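Side-chain contacts in 450aa long hypothetical fmu protein (Pyrococcus horikoshii, PDB 2YXL), which probably transfers a methyl group from S-adenosylmethionine to carbon 5 of cytosine in RNA: residues A[107-110]-A[111-115]; A[128-131]-A[132-136]. All coordinates share one frame; numbering follows the deposited sequence.

In the fold
Along the chain from the N terminus, helices 12-24, 47-75 and 84-99 come first and supply the surfaces on which the two contacts pack: helix 12-24 against contact 1, helices 47-75 and 84-99 against contact 2. Contact 1 follows in helix 104-121, its centre about 32 Å from the centre of the chain, and contact 2 in the next helix, 124-138, its centre about 34 Å from that point and on the same side. Each joins residues three to five apart within its own helix, so neither closes a loop, and they neither nest nor cross. The two touch directly, their centres 10 Å apart, through a salt bridge from Arg111 to Asp135, away from the sinefungin pocket.

Contact 1. Residues A[107-110]-A[111-115]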
loop_
_atom_site.group_PDB
_atom_site.type_symbol
_atom_site.label_atom_id
_atom_site.label_comp_id
_atom_site.label_asym_id
_atom_site.label_seq_id
_atom_site.Cartn_x
_atom_site.Cartn_y
_atom_site.Cartn_z
ATOM N N ILE A 107 -28.157 -0.043 -14.476
ATOM C CA ILE A 107 -29.054 -0.210 -13.327
ATOM C C ILE A 107 -29.865 -1.503 -13.471
ATOM O O ILE A 107 -30.199 -2.145 -12.477
ATOM C CB ILE A 107 -29.950 1.060 -13.037
ATOM C CG1 ILE A 107 -31.445 0.794 -13.229
ATOM C CG2 ILE A 107 -29.476 2.291 -13.814
ATOM C CD1 ILE A 107 -32.177 0.545 -11.929
ATOM N N LYS A 108 -30.148 -1.885 -14.717
ATOM C CA LYS A 108 -30.799 -3.158 -15.025
ATOM C C LYS A 108 -29.883 -4.336 -14.688
ATOM O O LYS A 108 -30.328 -5.330 -14.115
ATOM C CB LYS A 108 -31.208 -3.205 -16.502
ATOM C CG LYS A 108 -31.923 -4.486 -16.931
ATOM C CD LYS A 108 -31.871 -4.688 -18.441
ATOM C CE LYS A 108 -32.916 -3.857 -19.170
ATOM N NZ LYS A 108 -34.288 -4.374 -18.924
ATOM N N ASN A 109 -28.607 -4.214 -15.050
ATOM C CA ASN A 109 -27.613 -5.246 -14.755
ATOM C C ASN A 109 -27.343 -5.378 -13.253
ATOM O O ASN A 109 -27.098 -6.478 -12.754
ATOM C CB ASN A 109 -26.314 -4.990 -15.528
ATOM C CG ASN A 109 -26.445 -5.257 -17.032
ATOM O OD1 ASN A 109 -25.577 -4.869 -17.817
ATOM N ND2 ASN A 109 -27.522 -5.921 -17.435
ATOM N N LEU A 110 -27.396 -4.254 -12.540
ATOM C CA LEU A 110 -27.332 -4.261 -11.080
ATOM C C LEU A 110 -28.515 -5.009 -10.479
ATOM O O LEU A 110 -28.357 -5.750 -9.510
ATOM C CB LEU A 110 -27.295 -2.837 -10.523
ATOM C CG LEU A 110 -25.951 -2.121 -10.445
ATOM C CD1 LEU A 110 -26.173 -0.652 -10.135
ATOM C CD2 LEU A 110 -25.043 -2.768 -9.400
ATOM N N ARG A 111 -29.697 -4.809 -11.057
ATOM C CA ARG A 111 -30.915 -5.435 -10.548
ATOM C C ARG A 111 -30.955 -6.942 -10.794
ATOM O O ARG A 111 -31.314 -7.705 -9.897
ATOM C CB ARG A 111 -32.167 -4.755 -11.119
ATOM C CG ARG A 111 -33.472 -5.337 -10.590
ATOM C CD ARG A 111 -34.686 -4.450 -10.880
ATOM N NE ARG A 111 -34.796 -3.316 -9.959
ATOM C CZ ARG A 111 -35.123 -3.403 -8.667
ATOM N NH1 ARG A 111 -35.366 -4.579 -8.096
ATOM N NH2 ARG A 111 -35.198 -2.301 -7.934
ATOM N N TRP A 112 -30.570 -7.367 -11.993
ATOM C CA TRP A 112 -30.723 -8.765 -12.383
ATOM C C TRP A 112 -29.442 -9.591 -12.306
ATOM O O TRP A 112 -29.463 -10.707 -11.788
ATOM C CB TRP A 112 -31.374 -8.875 -13.766
ATOM C CG TRP A 112 -32.736 -8.254 -13.795
ATOM C CD1 TRP A 112 -33.076 -7.047 -14.334
ATOM C CD2 TRP A 112 -33.936 -8.794 -13.228
ATOM N NE1 TRP A 112 -34.415 -6.806 -14.150
ATOM C CE2 TRP A 112 -34.967 -7.862 -13.473
ATOM C CE3 TRP A 112 -34.242 -9.977 -12.542
ATOM C CZ2 TRP A 112 -36.285 -8.075 -13.056
ATOM C CZ3 TRP A 112 -35.550 -10.189 -12.129
ATOM C CH2 TRP A 112 -36.556 -9.243 -12.389
ATOM N N LYS A 113 -28.335 -9.051 -12.802
ATOM C CA LYS A 113 -27.092 -9.825 -12.879
ATOM C C LYS A 113 -26.312 -9.841 -11.561
ATOM O O LYS A 113 -25.674 -10.842 -11.236
ATOM C CB LYS A 113 -26.203 -9.352 -14.040
ATOM C CG LYS A 113 -26.948 -8.991 -15.328
ATOM C CD LYS A 113 -27.776 -10.145 -15.905
ATOM C CE LYS A 113 -26.990 -10.986 -16.902
ATOM N NZ LYS A 113 -27.863 -12.022 -17.523
ATOM N N ALA A 114 -26.365 -8.737 -10.815
ATOM C CA ALA A 114 -25.709 -8.648 -9.504
ATOM C C ALA A 114 -26.433 -9.490 -8.460
ATOM O O ALA A 114 -25.798 -10.201 -7.678
ATOM C CB ALA A 114 -25.617 -7.199 -9.042
ATOM N N SER A 115 -27.762 -9.399 -8.453
ATOM C CA SER A 115 -28.599 -10.200 -7.567
ATOM C C SER A 115 -28.339 -11.683 -7.771
ATOM O O SER A 115 -28.200 -12.433 -6.804
ATOM C CB SER A 115 -30.077 -9.907 -7.813
ATOM O OG SER A 115 -30.408 -8.591 -7.409
#
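Lys108 and Trp112, one turn apart on helix 104-121, meet on the outer side of this helical segment, where CG of Lys108 lies 3.8 Å from CD1 of the indole. The two side chains run at a slant to each other, and the lysine chain bends at its third and fourth torsions. The indole also has a neighbour in sequence: Arg111 CG sits 3.9 Å above the ring plane, toward the rim of one face. Both Lys108 and Trp112 are exposed and their side-chain contact is slight; the backbone bond from Trp112 N to Lys108 O, at 3.0 Å, joins the turn here.

Asn109, Leu110 and Ala114 form the buried side, with Lys113 at its margin. Asn109 O is gripped twice, by Lys113 N at 2.9 Å and by Ala114 N at 3.1 Å, the second an i to i+5 bond that marks a wider pi-type turn within the alpha-helix. The Lys113 side chain runs beside that of Asn109 and points the same way; both rest on Pro12 of helix 12-24. The Ala114 methyl lies by Leu110 O and packs on Ile15 and Ile19 of the same helix 12-24, while Leu110 reaches Phe138 of helix 124-138.

Arg111 lies between these two sides. With CG anti to the backbone N (chi1 -178°), its chain leads away to a salt bridge from NH2 to Asp135 OD2, a probable hydrogen bond from NH1 to Trp131 O and a cation-pi contact with the Trp131 indole. Its own carbonyl receives the Ser115 hydroxyl: OG donates to Arg111 O at 2.8 Å, from above the carbonyl plane, 38° out of it.

Contact 2. Residues A[128-131]-A[132-136]; sequences MYFW and DLLDK
Tyr129 and Leu133 form one of two apolar pairs, each an aromatic ring followed four residues later by a leucine, on helix 124-138 of the helical N-terminal part. Leu133 CG lies over one face of the tyrosine ring, and its CD1 branch comes to 3.4 Å from Tyr129 CE2. In the second pair Phe130 CZ meets Leu134 CD2 at 3.6 Å, the branch approaching the ring at a slant. Both aromatic residues carry CG anti to the backbone N (chi1 180° for Tyr129), which turns their rings along the helix toward the leucines. Both pairs border helix 84-99, where Leu133 and Phe130 share Leu90; Tyr129 and Leu133 also lie on Val75 of helix 47-75, while Phe130 reaches Ile118 of helix 104-121.

A polar group meets an aromatic edge at Trp131. Asp132 OD1 lies in the plane of the indole, 3.5 Å from Trp131 CE3, with the carboxylate and ring planes 70° apart. The same indole meets Trp112 edge-to-face.

Among the backbone bonds, Asp132 N donates to Met128 O at 2.9 Å in regular alpha-helical fashion. The next turn is tighter: Leu133 N bonds to Phe130 O, three residues back, at 2.9 Å, and its bond to Tyr129 O is weak, as is that from Leu134 N to Phe130 O. The helix kinks just beyond, at Asp135 and Lys136. An acidic oxygen at the rim of the indole, where the ring hydrogens carry partial positive charge, is consistent with a weakly favourable electrostatic contact, probably damped by solvent, while the two leucine pairs depend on apolar packing.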
loop_
_atom_site.group_PDB
_atom_site.type_symbol
_atom_site.label_atom_id
_atom_site.label_comp_id
_atom_site.label_asym_id
_atom_site.label_seq_id
_atom_site.Cartn_x
_atom_site.Cartn_y
_atom_site.Cartn_z
ATOM N N MET A 128 -32.128 -11.989 -3.228
ATOM C CA MET A 128 -33.481 -11.448 -3.092
ATOM C C MET A 128 -33.493 -10.197 -2.219
ATOM O O MET A 128 -34.107 -9.190 -2.576
ATOM C CB MET A 128 -34.444 -12.495 -2.515
ATOM C CG MET A 128 -34.917 -13.547 -3.503
ATOM S SD MET A 128 -35.880 -14.839 -2.685
ATOM C CE MET A 128 -36.098 -15.999 -4.031
ATOM N N TYR A 129 -32.807 -10.270 -1.081
ATOM C CA TYR A 129 -32.695 -9.147 -0.154
ATOM C C TYR A 129 -32.060 -7.928 -0.831
ATOM O O TYR A 129 -32.520 -6.800 -0.645
ATOM C CB TYR A 129 -31.903 -9.573 1.088
ATOM C CG TYR A 129 -31.715 -8.493 2.131
ATOM C CD1 TYR A 129 -32.739 -8.155 3.014
ATOM C CD2 TYR A 129 -30.502 -7.824 2.246
ATOM C CE1 TYR A 129 -32.561 -7.163 3.978
ATOM C CE2 TYR A 129 -30.309 -6.838 3.202
ATOM C CZ TYR A 129 -31.340 -6.511 4.061
ATOM O OH TYR A 129 -31.136 -5.531 5.006
ATOM N N PHE A 130 -31.013 -8.170 -1.619
ATOM C CA PHE A 130 -30.375 -7.131 -2.424
ATOM C C PHE A 130 -31.372 -6.521 -3.401
ATOM O O PHE A 130 -31.513 -5.300 -3.476
ATOM C CB PHE A 130 -29.179 -7.704 -3.187
ATOM C CG PHE A 130 -28.460 -6.691 -4.042
ATOM C CD1 PHE A 130 -27.614 -5.747 -3.464
ATOM C CD2 PHE A 130 -28.623 -6.687 -5.424
ATOM C CE1 PHE A 130 -26.949 -4.812 -4.246
ATOM C CE2 PHE A 130 -27.958 -5.755 -6.218
ATOM C CZ PHE A 130 -27.120 -4.816 -5.631
ATOM N N TRP A 131 -32.063 -7.393 -4.134
ATOM C CA TRP A 131 -33.080 -7.011 -5.104
ATOM C C TRP A 131 -34.135 -6.100 -4.475
ATOM O O TRP A 131 -34.545 -5.106 -5.080
ATOM C CB TRP A 131 -33.728 -8.277 -5.671
ATOM C CG TRP A 131 -34.511 -8.079 -6.931
ATOM C CD1 TRP A 131 -34.043 -8.180 -8.211
ATOM C CD2 TRP A 131 -35.903 -7.767 -7.036
ATOM N NE1 TRP A 131 -35.056 -7.944 -9.107
ATOM C CE2 TRP A 131 -36.210 -7.687 -8.416
ATOM C CE3 TRP A 131 -36.922 -7.541 -6.101
ATOM C CZ2 TRP A 131 -37.498 -7.391 -8.886
ATOM C CZ3 TRP A 131 -38.206 -7.251 -6.567
ATOM C CH2 TRP A 131 -38.478 -7.175 -7.950
ATOM N N ASP A 132 -34.549 -6.438 -3.253
ATOM C CA ASP A 132 -35.524 -5.660 -2.486
ATOM C C ASP A 132 -35.015 -4.280 -2.054
ATOM O O ASP A 132 -35.816 -3.390 -1.767
ATOM C CB ASP A 132 -35.980 -6.442 -1.245
ATOM C CG ASP A 132 -36.945 -7.565 -1.573
ATOM O OD1 ASP A 132 -37.556 -7.549 -2.666
ATOM O OD2 ASP A 132 -37.111 -8.467 -0.724
ATOM N N LEU A 133 -33.696 -4.105 -2.000
ATOM C CA LEU A 133 -33.106 -2.844 -1.546
ATOM C C LEU A 133 -32.766 -1.854 -2.664
ATOM O O LEU A 133 -32.608 -0.656 -2.405
ATOM C CB LEU A 133 -31.848 -3.103 -0.714
ATOM C CG LEU A 133 -32.017 -3.718 0.672
ATOM C CD1 LEU A 133 -30.660 -4.167 1.171
ATOM C CD2 LEU A 133 -32.678 -2.748 1.649
ATOM N N LEU A 134 -32.649 -2.354 -3.890
ATOM C CA LEU A 134 -32.164 -1.546 -5.006
ATOM C C LEU A 134 -32.851 -0.186 -5.193
ATOM O O LEU A 134 -32.172 0.832 -5.335
ATOM C CB LEU A 134 -32.170 -2.338 -6.315
ATOM C CG LEU A 134 -30.832 -2.897 -6.810
ATOM C CD1 LEU A 134 -30.756 -2.665 -8.309
ATOM C CD2 LEU A 134 -29.632 -2.231 -6.138
ATOM N N ASP A 135 -34.183 -0.181 -5.180
ATOM C CA ASP A 135 -34.961 1.047 -5.348
ATOM C C ASP A 135 -34.696 2.086 -4.256
ATOM O O ASP A 135 -34.580 3.278 -4.552
ATOM C CB ASP A 135 -36.461 0.742 -5.454
ATOM C CG ASP A 135 -36.888 0.357 -6.868
ATOM O OD1 ASP A 135 -38.043 -0.086 -7.036
ATOM O OD2 ASP A 135 -36.077 0.494 -7.812
ATOM N N LYS A 136 -34.592 1.630 -3.008
ATOM C CA LYS A 136 -34.261 2.503 -1.875
ATOM C C LYS A 136 -32.922 3.211 -2.090
ATOM O O LYS A 136 -32.787 4.401 -1.799
ATOM C CB LYS A 136 -34.229 1.706 -0.565
ATOM C CG LYS A 136 -35.600 1.341 0.010
ATOM C CD LYS A 136 -36.087 2.365 1.043
ATOM C CE LYS A 136 -37.073 3.378 0.454
ATOM N NZ LYS A 136 -38.431 2.793 0.241
#